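Local atomic coordinates of glycoside hydrolase family 81 (Clostridium thermocellum, PDB entry 6FOP), a protein that probably hydrolyses beta-1,3-glucans such as laminarin, as a family 81 glycoside hydrolase of the clostridial cellulosome. Residues Ser50-Ala55 with Thr59-Ala64; Ile44-Tyr49 with Ser480-Phe485; Asn632-Ser637 with His648-Ile653. All blocks are in the same frame, centred on the assembly; numbering follows the deposited sequence.

Contact 1 of 3, residues Ser50-Ala55 with Thr59-Ala64; sequences SLPIYA and TFKFKA
S50 and F62 meet through a side-chain to backbone bond: F62 N donates almost straight (169°) to S50 OG at 3.0 Å. The same hydroxyl donates to L51 O at 2.7 Å, so two bonds fix it. Its chi1 of 78° sets OG between the backbone N and the carbonyl carbon, at the edge of the F62 ring and near that ring's plane.

I53 N gives to F60 O at 2.7 Å, and F60 N returns to I53 O at 3.0 Å, closing an antiparallel hydrogen-bonded pair. This is a beta hairpin, joining strand 53-54, at the edge of a seven-stranded antiparallel sheet, to strand 59-63; S50, earlier in the chain, adds its side-chain bond to the same partner strand. P52 CA and T59 CA add C-H...O contacts to F60 O and I53 O.

Apolar packing uses both faces. I53 CB lies 4.1 Å from F60 CB, while A55 CB comes up to F60 CE2 at the ring edge. On the other face T59 CG2 touches Y54 CD2 at 3.5 Å. The polar ends of that pair are held elsewhere, Y54 OH by A486 and H85 N, T59 OG1 by H85 ND1. K61 lies alongside P52, with CD near its ring.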
loop_
_atom_site.group_PDB
_atom_site.type_symbol
_atom_site.label_atom_id
_atom_site.label_comp_id
_atom_site.label_asym_id
_atom_site.label_seq_id
_atom_site.Cartn_x
_atom_site.Cartn_y
_atom_site.Cartn_z
ATOM N N SER A 50 -11.802 -18.441 6.751
ATOM C CA SER A 50 -11.043 -17.219 6.655
ATOM C C SER A 50 -10.772 -16.716 8.046
ATOM O O SER A 50 -11.340 -17.218 9.027
ATOM C CB SER A 50 -11.795 -16.120 5.880
ATOM O OG SER A 50 -12.799 -15.472 6.656
ATOM N N LEU A 51 -9.946 -15.681 8.119
ATOM C CA LEU A 51 -9.873 -14.802 9.289
ATOM C C LEU A 51 -10.783 -13.611 8.988
ATOM O O LEU A 51 -11.393 -13.545 7.905
ATOM C CB LEU A 51 -8.416 -14.355 9.569
ATOM C CG LEU A 51 -7.584 -15.331 10.399
ATOM C CD1 LEU A 51 -8.064 -15.417 11.840
ATOM C CD2 LEU A 51 -7.465 -16.711 9.786
ATOM N N PRO A 52 -10.940 -12.687 9.937
ATOM C CA PRO A 52 -11.813 -11.551 9.615
ATOM C C PRO A 52 -11.355 -10.758 8.405
ATOM O O PRO A 52 -10.148 -10.512 8.223
ATOM C CB PRO A 52 -11.793 -10.723 10.911
ATOM C CG PRO A 52 -11.527 -11.736 11.975
ATOM C CD PRO A 52 -10.497 -12.631 11.345
ATOM N N ILE A 53 -12.341 -10.309 7.622
ATOM C CA ILE A 53 -12.153 -9.687 6.322
ATOM C C ILE A 53 -12.576 -8.228 6.460
ATOM O O ILE A 53 -13.752 -7.933 6.635
ATOM C CB ILE A 53 -13.028 -10.373 5.248
ATOM C CG1 ILE A 53 -12.826 -11.896 5.239
ATOM C CG2 ILE A 53 -12.792 -9.744 3.876
ATOM C CD1 ILE A 53 -11.452 -12.346 4.822
ATOM N N TYR A 54 -11.592 -7.304 6.403
ATOM C CA TYR A 54 -11.855 -5.910 6.674
ATOM C C TYR A 54 -12.056 -5.155 5.382
ATOM O O TYR A 54 -11.124 -4.613 4.804
ATOM C CB TYR A 54 -10.748 -5.291 7.564
ATOM C CG TYR A 54 -10.761 -5.848 8.984
ATOM C CD1 TYR A 54 -10.038 -6.986 9.309
ATOM C CD2 TYR A 54 -11.561 -5.285 9.977
ATOM C CE1 TYR A 54 -10.080 -7.536 10.592
ATOM C CE2 TYR A 54 -11.606 -5.836 11.241
ATOM C CZ TYR A 54 -10.851 -6.949 11.550
ATOM O OH TYR A 54 -10.942 -7.449 12.826
ATOM N N ALA A 55 -13.294 -5.179 4.890
ATOM C CA ALA A 55 -13.668 -4.520 3.662
ATOM C C ALA A 55 -13.893 -3.032 3.819
ATOM O O ALA A 55 -13.254 -2.236 3.104
ATOM C CB ALA A 55 -14.901 -5.199 3.055
ATOM N N THR A 59 -17.414 -5.713 7.738
ATOM C CA THR A 59 -16.438 -6.755 7.950
ATOM C C THR A 59 -17.110 -8.103 7.921
ATOM O O THR A 59 -18.319 -8.213 8.198
ATOM C CB THR A 59 -15.626 -6.548 9.242
ATOM O OG1 THR A 59 -16.475 -6.714 10.373
ATOM C CG2 THR A 59 -15.011 -5.145 9.294
ATOM N N PHE A 60 -16.330 -9.135 7.625
ATOM C CA PHE A 60 -16.877 -10.478 7.408
ATOM C C PHE A 60 -15.985 -11.541 8.005
ATOM O O PHE A 60 -14.794 -11.303 8.245
ATOM C CB PHE A 60 -17.021 -10.771 5.895
ATOM C CG PHE A 60 -17.766 -9.716 5.137
ATOM C CD1 PHE A 60 -19.156 -9.743 5.075
ATOM C CD2 PHE A 60 -17.080 -8.681 4.475
ATOM C CE1 PHE A 60 -19.842 -8.754 4.401
ATOM C CE2 PHE A 60 -17.769 -7.692 3.808
ATOM C CZ PHE A 60 -19.165 -7.746 3.747
ATOM N N LYS A 61 -16.517 -12.734 8.200
ATOM C CA LYS A 61 -15.663 -13.874 8.490
ATOM C C LYS A 61 -16.349 -15.138 8.050
ATOM O O LYS A 61 -17.513 -15.370 8.401
ATOM C CB LYS A 61 -15.314 -13.956 9.980
ATOM C CG LYS A 61 -14.220 -14.999 10.253
ATOM C CD LYS A 61 -13.838 -15.124 11.717
ATOM C CE LYS A 61 -14.890 -15.879 12.488
ATOM N NZ LYS A 61 -14.503 -15.972 13.924
ATOM N N PHE A 62 -15.643 -15.973 7.297
ATOM C CA PHE A 62 -16.184 -17.277 6.880
ATOM C C PHE A 62 -15.974 -18.281 8.004
ATOM O O PHE A 62 -14.981 -18.223 8.718
ATOM C CB PHE A 62 -15.502 -17.758 5.594
ATOM C CG PHE A 62 -15.849 -16.917 4.392
ATOM C CD1 PHE A 62 -15.137 -15.754 4.110
ATOM C CD2 PHE A 62 -16.900 -17.285 3.541
ATOM C CE1 PHE A 62 -15.473 -14.969 3.030
ATOM C CE2 PHE A 62 -17.237 -16.485 2.462
ATOM C CZ PHE A 62 -16.508 -15.337 2.197
ATOM N N LYS A 63 -16.957 -19.161 8.183
ATOM C CA LYS A 63 -16.921 -20.256 9.167
ATOM C C LYS A 63 -17.806 -21.379 8.661
ATOM O O LYS A 63 -18.455 -21.231 7.635
ATOM C CB LYS A 63 -17.341 -19.769 10.559
ATOM C CG LYS A 63 -18.746 -19.199 10.628
ATOM C CD LYS A 63 -19.060 -18.671 12.010
ATOM C CE LYS A 63 -20.507 -18.200 12.118
ATOM N NZ LYS A 63 -20.748 -17.542 13.431
ATOM N N ALA A 64 -17.794 -22.518 9.353
ATOM C CA ALA A 64 -18.556 -23.666 8.881
ATOM C C ALA A 64 -20.031 -23.348 8.557
ATOM O O ALA A 64 -20.554 -23.827 7.549
ATOM C CB ALA A 64 -18.423 -24.823 9.867
#

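Contact 2 of 3, residues Ile44-Tyr49 with Ser480-Phe485; sequences ILWNQY and SGHAGF. With MG (magnesium ion), chain Y.
H482, whose CB rests on the W46 indole, is set in place by the hydroxyl of S480. S480 OG accepts from A483 N at 2.9 Å and, weakly, from H482 N. This ST motif also puts OG over the centre of one face of the H482 imidazole. In the plane of that ring, G484 N donates to H482 ND1 at 3.0 Å, and E412 holds NE2 from outside the two segments, so both ring nitrogens and with them the ring's rotation are fixed.

Across the contact, H482 CB stands 3.3 Å from the centroid of W46's five-membered ring and only 8° off its normal, a close CH-pi contact. Chi1 of 51° sets CG between the backbone N and the carbonyl carbon, and the imidazole there presents its edge to the indole's six-membered ring in a T-shaped pair, planes at 69°. The short helix 43-46 is thereby joined to the loop between strands 476-477 and 490-491, in the family 81 C-terminal region. W397 also stacks on W46.

W46 NE1 comes within 3.2 Å of G481 O. The carbonyl of I44 in the helix and those of N47 and Y49 just after it bind a magnesium ion, I44 O and N47 O both at 2.3 Å; A102 O is a further ligand.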
loop_
_atom_site.group_PDB
_atom_site.type_symbol
_atom_site.label_atom_id
_atom_site.label_comp_id
_atom_site.label_asym_id
_atom_site.label_seq_id
_atom_site.Cartn_x
_atom_site.Cartn_y
_atom_site.Cartn_z
ATOM N N ILE A 44 -8.908 -15.829 2.994
ATOM C CA ILE A 44 -9.768 -16.802 2.317
ATOM C C ILE A 44 -8.967 -17.883 1.604
ATOM O O ILE A 44 -9.347 -19.051 1.657
ATOM C CB ILE A 44 -10.716 -16.130 1.324
ATOM C CG1 ILE A 44 -11.630 -15.113 2.013
ATOM C CG2 ILE A 44 -11.570 -17.163 0.598
ATOM C CD1 ILE A 44 -12.321 -14.167 1.054
ATOM N N LEU A 45 -7.846 -17.483 0.990
ATOM C CA LEU A 45 -7.000 -18.385 0.211
ATOM C C LEU A 45 -6.158 -19.309 1.073
ATOM O O LEU A 45 -5.873 -20.446 0.674
ATOM C CB LEU A 45 -6.071 -17.580 -0.712
ATOM C CG LEU A 45 -6.772 -16.843 -1.850
ATOM C CD1 LEU A 45 -5.933 -15.659 -2.309
ATOM C CD2 LEU A 45 -7.103 -17.778 -3.000
ATOM N N TRP A 46 -5.700 -18.798 2.231
ATOM C CA TRP A 46 -4.722 -19.523 3.045
ATOM C C TRP A 46 -5.355 -20.418 4.119
ATOM O O TRP A 46 -4.768 -21.423 4.529
ATOM C CB TRP A 46 -3.780 -18.512 3.721
ATOM C CG TRP A 46 -2.859 -17.732 2.804
ATOM C CD1 TRP A 46 -3.185 -16.649 2.045
ATOM C CD2 TRP A 46 -1.459 -17.935 2.637
ATOM N NE1 TRP A 46 -2.065 -16.162 1.390
ATOM C CE2 TRP A 46 -0.993 -16.949 1.739
ATOM C CE3 TRP A 46 -0.555 -18.849 3.164
ATOM C CZ2 TRP A 46 0.356 -16.839 1.387
ATOM C CZ3 TRP A 46 0.771 -18.753 2.795
ATOM C CH2 TRP A 46 1.212 -17.753 1.915
ATOM N N ASN A 47 -6.523 -20.009 4.610
ATOM C CA ASN A 47 -7.219 -20.686 5.688
ATOM C C ASN A 47 -8.382 -21.508 5.108
ATOM O O ASN A 47 -8.940 -21.146 4.081
ATOM C CB ASN A 47 -7.682 -19.591 6.665
ATOM C CG ASN A 47 -8.154 -20.128 7.991
ATOM O OD1 ASN A 47 -7.383 -20.395 8.930
ATOM N ND2 ASN A 47 -9.452 -20.235 8.090
ATOM N N GLN A 48 -8.735 -22.607 5.774
ATOM C CA GLN A 48 -9.893 -23.405 5.364
ATOM C C GLN A 48 -11.104 -22.489 5.132
ATOM O O GLN A 48 -11.775 -22.558 4.106
ATOM C CB GLN A 48 -10.180 -24.440 6.449
ATOM C CG GLN A 48 -11.381 -25.327 6.195
ATOM C CD GLN A 48 -11.572 -26.377 7.273
ATOM O OE1 GLN A 48 -10.859 -26.407 8.262
ATOM N NE2 GLN A 48 -12.560 -27.223 7.088
ATOM N N TYR A 49 -11.409 -21.678 6.135
ATOM C CA TYR A 49 -12.482 -20.714 6.063
ATOM C C TYR A 49 -11.871 -19.324 5.766
ATOM O O TYR A 49 -11.450 -19.108 4.648
ATOM C CB TYR A 49 -13.362 -20.811 7.328
ATOM C CG TYR A 49 -14.055 -22.150 7.436
ATOM C CD1 TYR A 49 -15.086 -22.496 6.566
ATOM C CD2 TYR A 49 -13.629 -23.109 8.347
ATOM C CE1 TYR A 49 -15.694 -23.738 6.643
ATOM C CE2 TYR A 49 -14.248 -24.326 8.448
ATOM C CZ TYR A 49 -15.265 -24.651 7.583
ATOM O OH TYR A 49 -15.836 -25.901 7.666
ATOM N N SER A 480 1.480 -8.430 5.061
ATOM C CA SER A 480 1.268 -9.872 5.291
ATOM C C SER A 480 0.797 -10.543 4.014
ATOM O O SER A 480 -0.157 -10.088 3.404
ATOM C CB SER A 480 0.226 -10.082 6.384
ATOM O OG SER A 480 -0.016 -11.454 6.613
ATOM N N GLY A 481 1.425 -11.658 3.639
ATOM C CA GLY A 481 0.929 -12.417 2.495
ATOM C C GLY A 481 -0.476 -12.974 2.679
ATOM O O GLY A 481 -1.240 -13.052 1.713
ATOM N N HIS A 482 -0.790 -13.339 3.928
ATOM C CA HIS A 482 -1.963 -14.136 4.255
ATOM C C HIS A 482 -3.032 -13.432 5.082
ATOM O O HIS A 482 -4.178 -13.915 5.101
ATOM C CB HIS A 482 -1.515 -15.429 4.958
ATOM C CG HIS A 482 -0.595 -15.209 6.105
ATOM N ND1 HIS A 482 -1.010 -14.724 7.316
ATOM C CD2 HIS A 482 0.745 -15.315 6.189
ATOM C CE1 HIS A 482 0.024 -14.603 8.126
ATOM N NE2 HIS A 482 1.104 -14.942 7.455
ATOM N N ALA A 483 -2.701 -12.347 5.792
ATOM C CA ALA A 483 -3.690 -11.632 6.631
ATOM C C ALA A 483 -4.323 -12.545 7.685
ATOM O O ALA A 483 -5.478 -12.377 8.090
ATOM C CB ALA A 483 -4.740 -10.944 5.785
ATOM N N GLY A 484 -3.549 -13.475 8.210
ATOM C CA GLY A 484 -4.031 -14.492 9.146
ATOM C C GLY A 484 -4.005 -14.004 10.591
ATOM O O GLY A 484 -3.436 -14.666 11.470
ATOM N N PHE A 485 -4.690 -12.891 10.832
ATOM C CA PHE A 485 -4.747 -12.243 12.148
ATOM C C PHE A 485 -6.185 -11.794 12.399
ATOM O O PHE A 485 -6.911 -11.464 11.459
ATOM C CB PHE A 485 -3.847 -10.998 12.160
ATOM C CG PHE A 485 -2.421 -11.271 11.857
ATOM C CD1 PHE A 485 -1.563 -11.626 12.874
ATOM C CD2 PHE A 485 -1.914 -11.107 10.565
ATOM C CE1 PHE A 485 -0.228 -11.866 12.598
ATOM C CE2 PHE A 485 -0.570 -11.320 10.287
ATOM C CZ PHE A 485 0.266 -11.709 11.303
HETATM MG MG MG Y . -10.727 -20.467 2.844
#

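Contact 3 of 3, residues Asn632-Ser637 with His648-Ile653; sequences NMWNES and HTYHWI. With MG (magnesium ion), chain Z.
Both faces of the W634 indole are occupied. Y650 lies over one, with CD1 3.3 Å from W634 CE3, and the backbone N of E636 lies over the other, nearer the rim than the centre. A water sits at the indole edge, in its plane. The Y650 ring, in the conformer described here, one of two, forms an offset stack with the six-membered ring of W634: the centroids are 4.2 Å apart and the planes are inclined by 25°, so the overlap is closest along the CD1 and CE1 side of the tyrosine. Y650 CB also sits above that same six-membered ring as a more distant CH-pi contact.

Two aliphatic groups from the same helix reach the pyrrole part. T649 CG2 is 3.4 Å from W634 NE1, placed there by a chi1 of -66° that sends the hydroxyl the other way, to S645 O. I653 CD1 comes 4.1 Å from W634 CD1, one helical turn on from T649. W634 turns its ring toward this surface with CG opposite the backbone N (chi1 -175°).

The polar link is indirect. Y650 OH is hydrogen-bonded to the water at 2.8 Å, and this water binds a magnesium ion that W634 O also ligates at 2.3 Å. K631 O is another ligand, so carbonyls from the end of helix 627-633 and just beyond it hold the metal.

W634, the first residue beyond helix 627-633, thus packs the C-terminal end of that helix onto helix 646-659, consistent with the (alpha/alpha)6 barrel of the six-hairpin clan to which this family belongs.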
loop_
_atom_site.group_PDB
_atom_site.type_symbol
_atom_site.label_atom_id
_atom_site.label_comp_id
_atom_site.label_asym_id
_atom_site.label_seq_id
_atom_site.Cartn_x
_atom_site.Cartn_y
_atom_site.Cartn_z
ATOM N N ASN A 632 23.352 21.037 13.986
ATOM C CA ASN A 632 24.010 21.265 15.257
ATOM C C ASN A 632 23.993 20.012 16.152
ATOM O O ASN A 632 24.994 19.700 16.793
ATOM C CB ASN A 632 23.389 22.464 15.961
ATOM C CG ASN A 632 24.374 23.190 16.857
ATOM O OD1 ASN A 632 25.504 23.479 16.463
ATOM N ND2 ASN A 632 23.956 23.487 18.065
ATOM N N MET A 633 22.850 19.311 16.172
ATOM C CA MET A 633 22.699 18.102 16.985
ATOM C C MET A 633 23.432 16.910 16.391
ATOM O O MET A 633 23.861 16.011 17.114
ATOM C CB MET A 633 21.231 17.755 17.210
ATOM C CG MET A 633 20.477 18.809 17.994
ATOM S SD MET A 633 18.794 18.346 18.406
ATOM C CE MET A 633 17.988 18.403 16.809
ATOM N N TRP A 634 23.538 16.867 15.065
ATOM C CA TRP A 634 24.250 15.783 14.454
ATOM C C TRP A 634 25.722 15.816 14.886
ATOM O O TRP A 634 26.319 16.875 15.073
ATOM C CB TRP A 634 24.143 15.872 12.924
ATOM C CG TRP A 634 24.771 14.684 12.235
ATOM C CD1 TRP A 634 24.177 13.511 11.951
ATOM C CD2 TRP A 634 26.130 14.552 11.797
ATOM N NE1 TRP A 634 25.063 12.637 11.351
ATOM C CE2 TRP A 634 26.284 13.246 11.284
ATOM C CE3 TRP A 634 27.254 15.376 11.868
ATOM C CZ2 TRP A 634 27.483 12.792 10.740
ATOM C CZ3 TRP A 634 28.451 14.907 11.325
ATOM C CH2 TRP A 634 28.560 13.632 10.807
ATOM N N ASN A 635 26.316 14.632 15.006
ATOM C CA ASN A 635 27.762 14.536 15.158
ATOM C C ASN A 635 28.256 13.165 14.747
ATOM O O ASN A 635 27.456 12.247 14.492
ATOM C CB ASN A 635 28.152 14.816 16.608
ATOM C CG ASN A 635 27.530 13.816 17.558
ATOM O OD1 ASN A 635 27.925 12.656 17.575
ATOM N ND2 ASN A 635 26.592 14.270 18.374
ATOM N N GLU A 636 29.568 13.041 14.616
ATOM C CA GLU A 636 30.194 11.801 14.191
ATOM C C GLU A 636 30.173 10.678 15.172
ATOM O O GLU A 636 30.591 9.576 14.797
ATOM C CB GLU A 636 31.682 12.043 13.936
ATOM C CG GLU A 636 31.885 12.811 12.689
ATOM C CD GLU A 636 33.327 12.778 12.192
ATOM O OE1 GLU A 636 34.003 11.701 12.199
ATOM O OE2 GLU A 636 33.711 13.826 11.660
ATOM N N SER A 637 29.803 10.924 16.428
ATOM C CA SER A 637 29.673 9.825 17.414
ATOM C C SER A 637 28.469 8.958 17.144
ATOM O O SER A 637 28.406 7.845 17.641
ATOM C CB SER A 637 29.529 10.335 18.873
ATOM O OG SER A 637 28.146 10.640 19.244
ATOM N N HIS A 648 25.606 10.083 3.855
ATOM C CA HIS A 648 24.262 10.405 3.349
ATOM C C HIS A 648 23.455 11.248 4.351
ATOM O O HIS A 648 22.782 12.209 3.947
ATOM C CB HIS A 648 23.534 9.115 3.011
ATOM C CG HIS A 648 22.132 9.306 2.545
ATOM N ND1 HIS A 648 21.058 8.903 3.299
ATOM C CD2 HIS A 648 21.622 9.919 1.456
ATOM C CE1 HIS A 648 19.947 9.187 2.654
ATOM N NE2 HIS A 648 20.255 9.801 1.535
ATOM N N THR A 649 23.557 10.911 5.642
ATOM C CA THR A 649 22.847 11.667 6.689
ATOM C C THR A 649 23.297 13.111 6.714
ATOM O O THR A 649 22.471 14.030 6.702
ATOM C CB THR A 649 23.065 11.001 8.058
ATOM O OG1 THR A 649 22.427 9.711 8.056
ATOM C CG2 THR A 649 22.549 11.848 9.195
ATOM N N TYR A 650 24.618 13.311 6.710
ATOM C CA TYR A 650 25.097 14.662 6.816
ATOM C C TYR A 650 24.908 15.471 5.540
ATOM O O TYR A 650 24.607 16.658 5.605
ATOM C CB TYR A 650 26.527 14.656 7.271
ATOM C CG TYR A 650 26.966 15.941 7.880
ATOM C CD1 TYR A 650 26.268 16.512 8.937
ATOM C CD2 TYR A 650 28.108 16.589 7.415
ATOM C CE1 TYR A 650 26.698 17.697 9.516
ATOM C CE2 TYR A 650 28.567 17.761 8.008
ATOM C CZ TYR A 650 27.839 18.319 9.044
ATOM O OH TYR A 650 28.236 19.476 9.654
ATOM N N HIS A 651 24.980 14.802 4.384
ATOM C CA HIS A 651 24.681 15.429 3.084
ATOM C C HIS A 651 23.219 15.885 3.020
ATOM O O HIS A 651 22.926 16.984 2.549
ATOM C CB HIS A 651 25.020 14.424 2.003
ATOM C CG HIS A 651 24.800 14.882 0.600
ATOM N ND1 HIS A 651 23.629 14.641 -0.087
ATOM C CD2 HIS A 651 25.657 15.420 -0.304
ATOM C CE1 HIS A 651 23.764 15.044 -1.329
ATOM N NE2 HIS A 651 24.990 15.510 -1.492
ATOM N N TRP A 652 22.307 15.049 3.549
ATOM C CA TRP A 652 20.887 15.383 3.575
ATOM C C TRP A 652 20.657 16.630 4.427
ATOM O O TRP A 652 20.056 17.640 3.980
ATOM C CB TRP A 652 20.119 14.202 4.144
ATOM C CG TRP A 652 18.669 14.449 4.418
ATOM C CD1 TRP A 652 18.113 14.906 5.576
ATOM C CD2 TRP A 652 17.575 14.163 3.544
ATOM N NE1 TRP A 652 16.754 14.962 5.470
ATOM C CE2 TRP A 652 16.392 14.511 4.234
ATOM C CE3 TRP A 652 17.478 13.684 2.234
ATOM C CZ2 TRP A 652 15.132 14.363 3.668
ATOM C CZ3 TRP A 652 16.228 13.529 1.679
ATOM C CH2 TRP A 652 15.075 13.893 2.383
ATOM N N ILE A 653 21.138 16.577 5.663
ATOM C CA ILE A 653 20.876 17.660 6.598
ATOM C C ILE A 653 21.471 18.983 6.095
ATOM O O ILE A 653 20.806 20.029 6.116
ATOM C CB ILE A 653 21.440 17.316 7.987
ATOM C CG1 ILE A 653 20.658 16.162 8.621
ATOM C CG2 ILE A 653 21.390 18.531 8.896
ATOM C CD1 ILE A 653 21.309 15.576 9.854
HETATM MG MG MG Z . 26.927 19.014 14.466
HETATM O O HOH W 1 28.189 18.971 12.453
#

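Contacts 1 and 2 are neighbours, with centres about 10 Å apart, and Y49 of contact 2 packs on F62, K63 and A64 of contact 1. Helix 43-46 is followed, after a short connection, by strand 53-54, so a short span of chain takes part in a local hairpin and in a joint with a loop more than 400 residues later. Contact 3 lies across the chain's centre, about 48 Å between centres from contact 1. Contacts 1 and 3 are largely buried; contact 2 is only partly so. The sheet edge relies mainly on backbone bonds, with one serine side chain joining in, whereas contacts 2 and 3 rest on tryptophan, T-shaped in one and offset-stacked in the other; only in contact 3 does that tryptophan itself ligate magnesium.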